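Local coordinates for protein disulfide isomerase (Pseudomonas aeruginosa, PDB 4N30), which probably acts as a DsbA-like thiol-disulfide oxidoreductase of the thioredoxin fold, forming or rearranging disulfide bonds in other proteins, at residues W56-Y61 with P74-W79; H92-M97 with A101-A106; R176-T181 with V187-Q192. One frame throughout, in Å; residues are numbered along the deposited sequence.

Overall arrangement
The three contacts follow one another along the chain and together show how a DsbA-type thioredoxin fold joins its sheet to its helices. Interaction 1 packs the central strand 56-62 on helix 67-81, and interaction 3 brings the turn that follows helix 162-177 to strand 185-190. Their centres are about 13 Å apart, and the two strands are antiparallel neighbours in the same sheet, where N59 N bonds to V187 O. Interaction 2, about 19 Å between centres from either of the others, ties the segment after strand 86-92 to helix 99-131. L93 links it to both, packing on Y61 and I180, so the loop leading to the long helix sits against both the central strand and the turn after helix 162-177.

Interaction 1: W56-Y61 with P74-W79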
loop_
_atom_site.group_PDB
_atom_site.type_symbol
_atom_site.label_atom_id
_atom_site.label_comp_id
_atom_site.label_asym_id
_atom_site.label_seq_id
_atom_site.Cartn_x
_atom_site.Cartn_y
_atom_site.Cartn_z
ATOM N N TRP A 56 3.612 8.283 -13.690
ATOM C CA TRP A 56 4.048 6.923 -13.286
ATOM C C TRP A 56 3.403 6.660 -11.960
ATOM O O TRP A 56 3.251 7.557 -11.099
ATOM C CB TRP A 56 5.562 6.915 -13.092
ATOM C CG TRP A 56 6.246 7.038 -14.437
ATOM C CD1 TRP A 56 6.400 6.100 -15.392
ATOM C CD2 TRP A 56 6.826 8.253 -14.938
ATOM N NE1 TRP A 56 7.095 6.636 -16.512
ATOM C CE2 TRP A 56 7.369 7.944 -16.259
ATOM C CE3 TRP A 56 7.014 9.548 -14.426
ATOM C CZ2 TRP A 56 8.013 8.904 -17.052
ATOM C CZ3 TRP A 56 7.753 10.491 -15.218
ATOM C CH2 TRP A 56 8.218 10.149 -16.503
ATOM N N THR A 57 3.029 5.407 -11.750
ATOM C CA THR A 57 2.437 4.969 -10.460
ATOM C C THR A 57 3.356 3.883 -9.884
ATOM O O THR A 57 3.629 2.866 -10.562
ATOM C CB THR A 57 1.137 4.328 -10.701
ATOM O OG1 THR A 57 0.177 5.357 -11.046
ATOM C CG2 THR A 57 0.538 3.606 -9.390
ATOM N N ILE A 58 3.797 4.099 -8.650
ATOM C CA ILE A 58 4.503 3.055 -7.863
ATOM C C ILE A 58 3.474 2.244 -7.095
ATOM O O ILE A 58 2.797 2.842 -6.186
ATOM C CB ILE A 58 5.485 3.651 -6.885
ATOM C CG1 ILE A 58 6.600 4.467 -7.596
ATOM C CG2 ILE A 58 6.089 2.562 -5.996
ATOM C CD1 ILE A 58 7.519 5.299 -6.696
ATOM N N ASN A 59 3.199 1.004 -7.490
ATOM C CA ASN A 59 2.371 0.079 -6.724
ATOM C C ASN A 59 3.206 -0.601 -5.681
ATOM O O ASN A 59 4.178 -1.289 -6.053
ATOM C CB ASN A 59 1.747 -0.988 -7.650
ATOM C CG ASN A 59 0.772 -0.380 -8.599
ATOM O OD1 ASN A 59 -0.396 -0.188 -8.258
ATOM N ND2 ASN A 59 1.249 -0.036 -9.801
ATOM N N GLU A 60 2.950 -0.303 -4.417
ATOM C CA GLU A 60 3.794 -0.828 -3.325
ATOM C C GLU A 60 3.051 -1.988 -2.675
ATOM O O GLU A 60 2.049 -1.770 -1.977
ATOM C CB GLU A 60 4.078 0.294 -2.268
ATOM C CG GLU A 60 4.851 -0.231 -1.063
ATOM C CD GLU A 60 4.876 0.685 0.131
ATOM O OE1 GLU A 60 4.279 1.701 0.159
ATOM O OE2 GLU A 60 5.512 0.212 1.129
ATOM N N TYR A 61 3.445 -3.200 -2.970
ATOM C CA TYR A 61 2.890 -4.382 -2.337
ATOM C C TYR A 61 3.481 -4.497 -0.961
ATOM O O TYR A 61 4.714 -4.645 -0.785
ATOM C CB TYR A 61 3.194 -5.655 -3.155
ATOM C CG TYR A 61 2.361 -5.699 -4.412
ATOM C CD1 TYR A 61 1.172 -6.421 -4.441
ATOM C CD2 TYR A 61 2.759 -5.011 -5.582
ATOM C CE1 TYR A 61 0.341 -6.434 -5.565
ATOM C CE2 TYR A 61 1.932 -5.021 -6.734
ATOM C CZ TYR A 61 0.784 -5.778 -6.676
ATOM O OH TYR A 61 -0.081 -5.765 -7.781
ATOM N N PRO A 74 7.119 5.467 4.769
ATOM C CA PRO A 74 7.203 6.917 4.922
ATOM C C PRO A 74 8.261 7.535 4.019
ATOM O O PRO A 74 8.117 8.675 3.503
ATOM C CB PRO A 74 7.504 7.122 6.395
ATOM C CG PRO A 74 7.716 5.781 7.021
ATOM C CD PRO A 74 7.340 4.721 6.044
ATOM N N ARG A 75 9.343 6.811 3.760
ATOM C CA ARG A 75 10.470 7.346 2.959
ATOM C C ARG A 75 9.982 7.392 1.503
ATOM O O ARG A 75 10.235 8.395 0.785
ATOM C CB ARG A 75 11.721 6.482 3.055
ATOM C CG ARG A 75 12.256 6.384 4.461
ATOM C CD ARG A 75 13.466 5.511 4.498
ATOM N NE ARG A 75 14.017 5.535 5.818
ATOM C CZ ARG A 75 15.120 4.882 6.138
ATOM N NH1 ARG A 75 15.799 4.194 5.200
ATOM N NH2 ARG A 75 15.540 4.937 7.384
ATOM N N LEU A 76 9.228 6.401 1.066
ATOM C CA LEU A 76 8.703 6.428 -0.252
ATOM C C LEU A 76 7.654 7.528 -0.465
ATOM O O LEU A 76 7.638 8.208 -1.517
ATOM C CB LEU A 76 8.082 5.067 -0.546
ATOM C CG LEU A 76 7.550 4.842 -1.941
ATOM C CD1 LEU A 76 8.682 4.923 -2.958
ATOM C CD2 LEU A 76 6.997 3.388 -2.006
ATOM N N LYS A 77 6.795 7.788 0.526
ATOM C CA LYS A 77 5.844 8.883 0.438
ATOM C C LYS A 77 6.625 10.248 0.323
ATOM O O LYS A 77 6.182 11.094 -0.460
ATOM C CB LYS A 77 4.970 8.875 1.664
ATOM C CG LYS A 77 3.965 7.690 1.697
ATOM C CD LYS A 77 3.205 7.576 3.031
ATOM C CE LYS A 77 2.273 8.727 3.151
ATOM N NZ LYS A 77 1.776 8.842 4.541
ATOM N N ARG A 78 7.713 10.407 1.061
ATOM C CA ARG A 78 8.552 11.618 0.942
ATOM C C ARG A 78 9.019 11.778 -0.496
ATOM O O ARG A 78 8.955 12.875 -1.123
ATOM C CB ARG A 78 9.728 11.446 1.902
ATOM C CG ARG A 78 10.371 12.774 2.266
ATOM C CD ARG A 78 11.394 12.748 3.398
ATOM N NE ARG A 78 12.711 13.015 2.820
ATOM C CZ ARG A 78 12.889 13.773 1.746
ATOM N NH1 ARG A 78 11.845 14.380 1.210
ATOM N NH2 ARG A 78 14.097 13.950 1.222
ATOM N N TRP A 79 9.522 10.686 -1.048
ATOM C CA TRP A 79 10.027 10.744 -2.399
ATOM C C TRP A 79 8.906 11.166 -3.343
ATOM O O TRP A 79 9.115 11.998 -4.276
ATOM C CB TRP A 79 10.746 9.430 -2.768
ATOM C CG TRP A 79 11.449 9.516 -4.086
ATOM C CD1 TRP A 79 12.816 9.796 -4.240
ATOM C CD2 TRP A 79 10.964 9.198 -5.410
ATOM N NE1 TRP A 79 13.107 9.705 -5.579
ATOM C CE2 TRP A 79 12.053 9.396 -6.329
ATOM C CE3 TRP A 79 9.719 8.858 -5.929
ATOM C CZ2 TRP A 79 11.947 9.229 -7.685
ATOM C CZ3 TRP A 79 9.590 8.669 -7.305
ATOM C CH2 TRP A 79 10.666 8.870 -8.172
#
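I58 and L76 form the close-packed middle of this strand-on-helix contact, meeting obliquely with I58 CD1 3.9 Å from L76 CD1. The same I58 methyl also reaches the six-membered part of the W79 indole, lying 4.0 Å from W79 CZ3, with the two side chains crossing at about a right angle. With CG of L76 anti to the backbone N (chi1 -176°) the fork is carried toward the strand, and the second torsion, 63°, turns CD1 to the I58 methyl and CD2 to E60. The E60 side chain is stretched out and runs past the leucine in the opposite direction, its OE1 3.9 Å from L76 CD2. This is an apolar neighbour for a buried carboxylate oxygen, and OE1 has no hydrogen-bond partner in the model; the other oxygen, OE2, is bonded to T73 OG1. Away from this core the helix turns R75 and R78 to solvent, while the partly exposed W79 borders that open side. The strand and helix segments run almost exactly antiparallel, at 175°, with their axes 11.5 Å apart, as successive elements of the beta-alpha-beta unit completed by strand 86-92. L88 of that strand packs on L76, L186 of strand 185-190 lies against I58 and E60, and helix 205-216 flanks W79.

Interaction 2: H92-M97 with A101-A106; sequences HLPLQM and AARHQA
P94 overlaps A102 through their beta carbons, P94 CB standing 3.6 Å from A102 CB, so that the proline's beta carbon rests on the alanine methyl where a small residue allows a close approach. One turn further along, the imidazole of H92 lies obliquely to the methyl of A106, with H92 ND1 3.5 Å from A106 CB. The far ring nitrogen of H92, NE2, is hydrogen-bonded to E110 on the same helix, which should limit rotation of the ring. The outer end of the contact is polar and water-mediated. Q96 begins by heading away from the helix, but a bend at its second torsion (chi2 60°) brings its amide back beside R103, the two flat groups 23° from parallel. No direct bond joins them; a water in the guanidinium plane accepts from R103 NH1 at 2.9 Å and donates to Q96 OE1 at 3.3 Å. The same guanidinium is held by a salt bridge from R103 NH2 to E100. Two alanines inside and a hydrated polar pair outside thus fasten the connection from strand 86-92 to the long helix 99-131, the kind of junction through which DsbA proteins enter the helical domain inserted into their thioredoxin fold.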
loop_
_atom_site.group_PDB
_atom_site.type_symbol
_atom_site.label_atom_id
_atom_site.label_comp_id
_atom_site.label_asym_id
_atom_site.label_seq_id
_atom_site.Cartn_x
_atom_site.Cartn_y
_atom_site.Cartn_z
ATOM N N HIS A 92 -2.134 -4.656 -1.202
ATOM C CA HIS A 92 -2.020 -5.563 -0.060
ATOM C C HIS A 92 -1.286 -6.789 -0.379
ATOM O O HIS A 92 -1.715 -7.578 -1.271
ATOM C CB HIS A 92 -3.421 -5.893 0.479
ATOM C CG HIS A 92 -4.113 -4.734 1.011
ATOM N ND1 HIS A 92 -3.797 -4.162 2.207
ATOM C CD2 HIS A 92 -5.214 -4.034 0.499
ATOM C CE1 HIS A 92 -4.636 -3.130 2.408
ATOM N NE2 HIS A 92 -5.476 -3.021 1.355
ATOM N N LEU A 93 -0.276 -7.114 0.452
ATOM C CA LEU A 93 0.284 -8.422 0.464
ATOM C C LEU A 93 0.707 -8.727 1.894
ATOM O O LEU A 93 1.865 -8.913 2.188
ATOM C CB LEU A 93 1.440 -8.521 -0.515
ATOM C CG LEU A 93 2.089 -9.902 -0.681
ATOM C CD1 LEU A 93 1.035 -10.872 -1.204
ATOM C CD2 LEU A 93 3.277 -9.844 -1.639
ATOM N N PRO A 94 -0.296 -9.045 2.744
ATOM C CA PRO A 94 0.031 -9.535 4.072
ATOM C C PRO A 94 0.675 -10.899 3.931
ATOM O O PRO A 94 0.096 -11.798 3.320
ATOM C CB PRO A 94 -1.357 -9.634 4.767
ATOM C CG PRO A 94 -2.326 -9.690 3.605
ATOM C CD PRO A 94 -1.745 -8.866 2.507
ATOM N N LEU A 95 1.822 -11.111 4.511
ATOM C CA LEU A 95 2.613 -12.345 4.302
ATOM C C LEU A 95 2.113 -13.382 5.281
ATOM O O LEU A 95 1.792 -13.097 6.432
ATOM C CB LEU A 95 4.105 -12.105 4.532
ATOM C CG LEU A 95 4.724 -11.102 3.519
ATOM C CD1 LEU A 95 6.187 -10.909 3.932
ATOM C CD2 LEU A 95 4.559 -11.646 2.102
ATOM N N GLN A 96 2.046 -14.631 4.843
ATOM C CA GLN A 96 1.517 -15.700 5.672
ATOM C C GLN A 96 2.256 -15.801 7.006
ATOM O O GLN A 96 1.602 -16.098 8.024
ATOM C CB GLN A 96 1.620 -17.048 4.914
ATOM C CG GLN A 96 0.925 -18.226 5.628
ATOM C CD GLN A 96 -0.597 -18.024 5.860
ATOM O OE1 GLN A 96 -1.274 -17.487 5.034
ATOM N NE2 GLN A 96 -1.039 -18.434 7.051
ATOM N N MET A 97 3.581 -15.555 7.048
ATOM C CA MET A 97 4.312 -15.678 8.323
ATOM C C MET A 97 3.904 -14.609 9.340
ATOM O O MET A 97 4.251 -14.786 10.505
ATOM C CB MET A 97 5.822 -15.634 8.060
ATOM C CG MET A 97 6.311 -14.216 7.679
ATOM S SD MET A 97 7.912 -14.329 6.931
ATOM C CE MET A 97 8.319 -12.592 6.822
ATOM N N ALA A 101 -2.698 -11.030 12.265
ATOM C CA ALA A 101 -2.493 -9.620 12.500
ATOM C C ALA A 101 -2.386 -8.860 11.207
ATOM O O ALA A 101 -3.001 -7.811 11.051
ATOM C CB ALA A 101 -1.239 -9.376 13.296
ATOM N N ALA A 102 -1.609 -9.367 10.235
ATOM C CA ALA A 102 -1.419 -8.614 8.995
ATOM C C ALA A 102 -2.715 -8.545 8.192
ATOM O O ALA A 102 -3.023 -7.561 7.519
ATOM C CB ALA A 102 -0.250 -9.204 8.206
ATOM N N ARG A 103 -3.478 -9.663 8.209
ATOM C CA ARG A 103 -4.796 -9.660 7.473
ATOM C C ARG A 103 -5.801 -8.699 8.140
ATOM O O ARG A 103 -6.480 -7.940 7.436
ATOM C CB ARG A 103 -5.363 -11.089 7.436
ATOM C CG ARG A 103 -4.417 -12.057 6.758
ATOM C CD ARG A 103 -5.010 -13.422 6.530
ATOM N NE ARG A 103 -5.385 -14.109 7.766
ATOM C CZ ARG A 103 -4.684 -15.090 8.349
ATOM N NH1 ARG A 103 -3.486 -15.520 7.893
ATOM N NH2 ARG A 103 -5.235 -15.670 9.426
ATOM N N HIS A 104 -5.910 -8.783 9.471
ATOM C CA HIS A 104 -6.871 -7.912 10.167
ATOM C C HIS A 104 -6.451 -6.460 9.941
ATOM O O HIS A 104 -7.349 -5.614 9.747
ATOM C CB HIS A 104 -6.641 -8.239 11.674
ATOM C CG HIS A 104 -7.405 -7.343 12.605
ATOM N ND1 HIS A 104 -8.779 -7.169 12.504
ATOM C CD2 HIS A 104 -6.926 -6.558 13.592
ATOM C CE1 HIS A 104 -9.132 -6.309 13.488
ATOM N NE2 HIS A 104 -8.011 -5.915 14.148
ATOM N N GLN A 105 -5.145 -6.139 9.938
ATOM C CA GLN A 105 -4.717 -4.763 9.752
ATOM C C GLN A 105 -4.984 -4.292 8.329
ATOM O O GLN A 105 -5.358 -3.088 8.149
ATOM C CB GLN A 105 -3.257 -4.655 10.155
ATOM C CG GLN A 105 -3.166 -4.774 11.689
ATOM C CD GLN A 105 -1.764 -5.190 12.158
ATOM O OE1 GLN A 105 -0.721 -4.968 11.444
ATOM N NE2 GLN A 105 -1.696 -5.751 13.309
ATOM N N ALA A 106 -4.877 -5.161 7.305
ATOM C CA ALA A 106 -5.254 -4.794 5.972
ATOM C C ALA A 106 -6.755 -4.386 5.935
ATOM O O ALA A 106 -7.144 -3.435 5.267
ATOM C CB ALA A 106 -4.935 -5.950 5.009
HETATM O O HOH W 1 -2.205 -14.401 5.525
#

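Interaction 3: R176-T181 with V187-Q192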
loop_
_atom_site.group_PDB
_atom_site.type_symbol
_atom_site.label_atom_id
_atom_site.label_comp_id
_atom_site.label_asym_id
_atom_site.label_seq_id
_atom_site.Cartn_x
_atom_site.Cartn_y
_atom_site.Cartn_z
ATOM N N ARG A 176 0.541 -12.879 -6.411
ATOM C CA ARG A 176 0.998 -14.244 -6.602
ATOM C C ARG A 176 1.049 -14.569 -8.078
ATOM O O ARG A 176 2.023 -15.254 -8.498
ATOM C CB ARG A 176 0.127 -15.229 -5.791
ATOM C CG ARG A 176 0.374 -15.025 -4.261
ATOM C CD ARG A 176 -0.134 -16.179 -3.402
ATOM N NE ARG A 176 -1.588 -16.192 -3.516
ATOM C CZ ARG A 176 -2.481 -16.322 -2.523
ATOM N NH1 ARG A 176 -2.073 -16.482 -1.228
ATOM N NH2 ARG A 176 -3.769 -16.273 -2.872
ATOM N N SER A 177 0.143 -14.077 -8.870
ATOM C CA SER A 177 0.147 -14.298 -10.354
ATOM C C SER A 177 1.384 -13.708 -10.939
ATOM O O SER A 177 1.870 -14.139 -12.033
ATOM C CB SER A 177 -1.105 -13.690 -11.023
ATOM O OG SER A 177 -1.032 -12.310 -11.287
ATOM N N LYS A 178 1.961 -12.670 -10.332
ATOM C CA LYS A 178 3.170 -11.972 -10.844
ATOM C C LYS A 178 4.366 -12.584 -10.159
ATOM O O LYS A 178 5.489 -12.126 -10.391
ATOM C CB LYS A 178 3.105 -10.481 -10.512
ATOM C CG LYS A 178 2.101 -9.705 -11.350
ATOM C CD LYS A 178 2.227 -8.250 -10.920
ATOM C CE LYS A 178 1.129 -7.362 -11.459
ATOM N NZ LYS A 178 1.729 -6.713 -12.651
ATOM N N GLY A 179 4.230 -13.602 -9.336
ATOM C CA GLY A 179 5.416 -14.196 -8.716
ATOM C C GLY A 179 5.996 -13.369 -7.570
ATOM O O GLY A 179 7.159 -13.613 -7.148
ATOM N N ILE A 180 5.230 -12.491 -6.987
ATOM C CA ILE A 180 5.697 -11.638 -5.871
ATOM C C ILE A 180 5.566 -12.411 -4.558
ATOM O O ILE A 180 4.492 -13.046 -4.300
ATOM C CB ILE A 180 4.813 -10.373 -5.801
ATOM C CG1 ILE A 180 5.070 -9.549 -7.042
ATOM C CG2 ILE A 180 5.218 -9.479 -4.630
ATOM C CD1 ILE A 180 4.249 -8.243 -7.161
ATOM N N THR A 181 6.596 -12.518 -3.776
ATOM C CA THR A 181 6.576 -13.331 -2.564
ATOM C C THR A 181 6.942 -12.554 -1.325
ATOM O O THR A 181 6.831 -13.129 -0.230
ATOM C CB THR A 181 7.547 -14.535 -2.699
ATOM O OG1 THR A 181 8.871 -14.116 -2.489
ATOM C CG2 THR A 181 7.445 -15.302 -4.012
ATOM N N VAL A 187 5.724 -2.450 -8.176
ATOM C CA VAL A 187 5.443 -2.562 -9.629
ATOM C C VAL A 187 5.257 -1.105 -10.060
ATOM O O VAL A 187 4.251 -0.507 -9.668
ATOM C CB VAL A 187 4.234 -3.449 -9.940
ATOM C CG1 VAL A 187 3.955 -3.361 -11.476
ATOM C CG2 VAL A 187 4.479 -4.890 -9.546
ATOM N N ILE A 188 6.178 -0.602 -10.897
ATOM C CA ILE A 188 6.080 0.801 -11.325
ATOM C C ILE A 188 5.498 0.768 -12.728
ATOM O O ILE A 188 6.054 0.141 -13.599
ATOM C CB ILE A 188 7.437 1.484 -11.328
ATOM C CG1 ILE A 188 8.124 1.359 -9.953
ATOM C CG2 ILE A 188 7.257 2.947 -11.809
ATOM C CD1 ILE A 188 9.477 2.055 -9.836
ATOM N N ARG A 189 4.340 1.411 -12.917
ATOM C CA ARG A 189 3.626 1.425 -14.188
ATOM C C ARG A 189 3.784 2.824 -14.786
ATOM O O ARG A 189 3.566 3.857 -14.134
ATOM C CB ARG A 189 2.197 1.081 -13.930
ATOM C CG ARG A 189 1.383 1.105 -15.257
ATOM C CD ARG A 189 0.052 0.435 -15.146
ATOM N NE ARG A 189 0.223 -0.886 -14.526
ATOM C CZ ARG A 189 0.712 -1.998 -15.076
ATOM N NH1 ARG A 189 1.091 -2.045 -16.353
ATOM N NH2 ARG A 189 0.793 -3.115 -14.316
ATOM N N ASP A 190 4.024 2.881 -16.111
ATOM C CA ASP A 190 3.884 4.123 -16.875
ATOM C C ASP A 190 2.451 4.215 -17.426
ATOM O O ASP A 190 2.010 3.360 -18.168
ATOM C CB ASP A 190 4.898 4.025 -18.047
ATOM C CG ASP A 190 4.977 5.263 -18.867
ATOM O OD1 ASP A 190 3.930 5.989 -18.977
ATOM O OD2 ASP A 190 6.044 5.610 -19.345
ATOM N N ASN A 191 1.706 5.174 -16.845
ATOM C CA ASN A 191 0.288 5.304 -17.160
ATOM C C ASN A 191 0.034 5.766 -18.621
ATOM O O ASN A 191 -1.120 5.687 -19.070
ATOM C CB ASN A 191 -0.346 6.238 -16.137
ATOM C CG ASN A 191 -0.317 5.644 -14.735
ATOM O OD1 ASN A 191 0.039 6.362 -13.804
ATOM N ND2 ASN A 191 -0.744 4.411 -14.624
ATOM N N GLN A 192 1.043 6.292 -19.265
ATOM C CA GLN A 192 0.939 6.739 -20.682
ATOM C C GLN A 192 1.059 5.550 -21.600
ATOM O O GLN A 192 0.383 5.502 -22.670
ATOM C CB GLN A 192 1.980 7.797 -20.928
ATOM C CG GLN A 192 1.911 8.459 -22.334
ATOM C CD GLN A 192 3.031 9.485 -22.401
ATOM O OE1 GLN A 192 3.013 10.448 -21.668
ATOM N NE2 GLN A 192 4.054 9.227 -23.247
#
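The guanidinium of R189 is approached at its edge, near its plane, by the ammonium of K178, with K178 NZ 4.1 Å from R189 NH2. Like charges so close would be expected to disfavour the pairing somewhat, and the partly exposed setting may let solvent screen them. On the same guanidinium, NH1 makes a weak hydrogen bond to the carbonyl of G194, and S196 packs against the side chain. The lysine gets there by an extended chain that turns only at its last torsion (chi4 -98°), passing obliquely by V187, whose CG1 is 4.2 Å from K178 NZ. Apolar contact comes from the second methyl of the valine, V187 CG2, which lies 4.1 Å from I180 CD1; Y61 of the adjoining strand touches both residues. Between K178 and I180, G179 takes a positive phi of 76° and closes helix 162-177 with a Schellman motif, and on either side of it K178 and I180 both head toward strand 185-190. Beyond the contact the strand ends in an Asx turn, D190 OD1 accepting from Q192 N at 2.9 Å, while D190 OD2 forms a salt bridge with R55. Such a helix-to-strand passage into strand 185-190 is characteristic of the thioredoxin fold, whose members usually carry a cis-proline in the intervening loop.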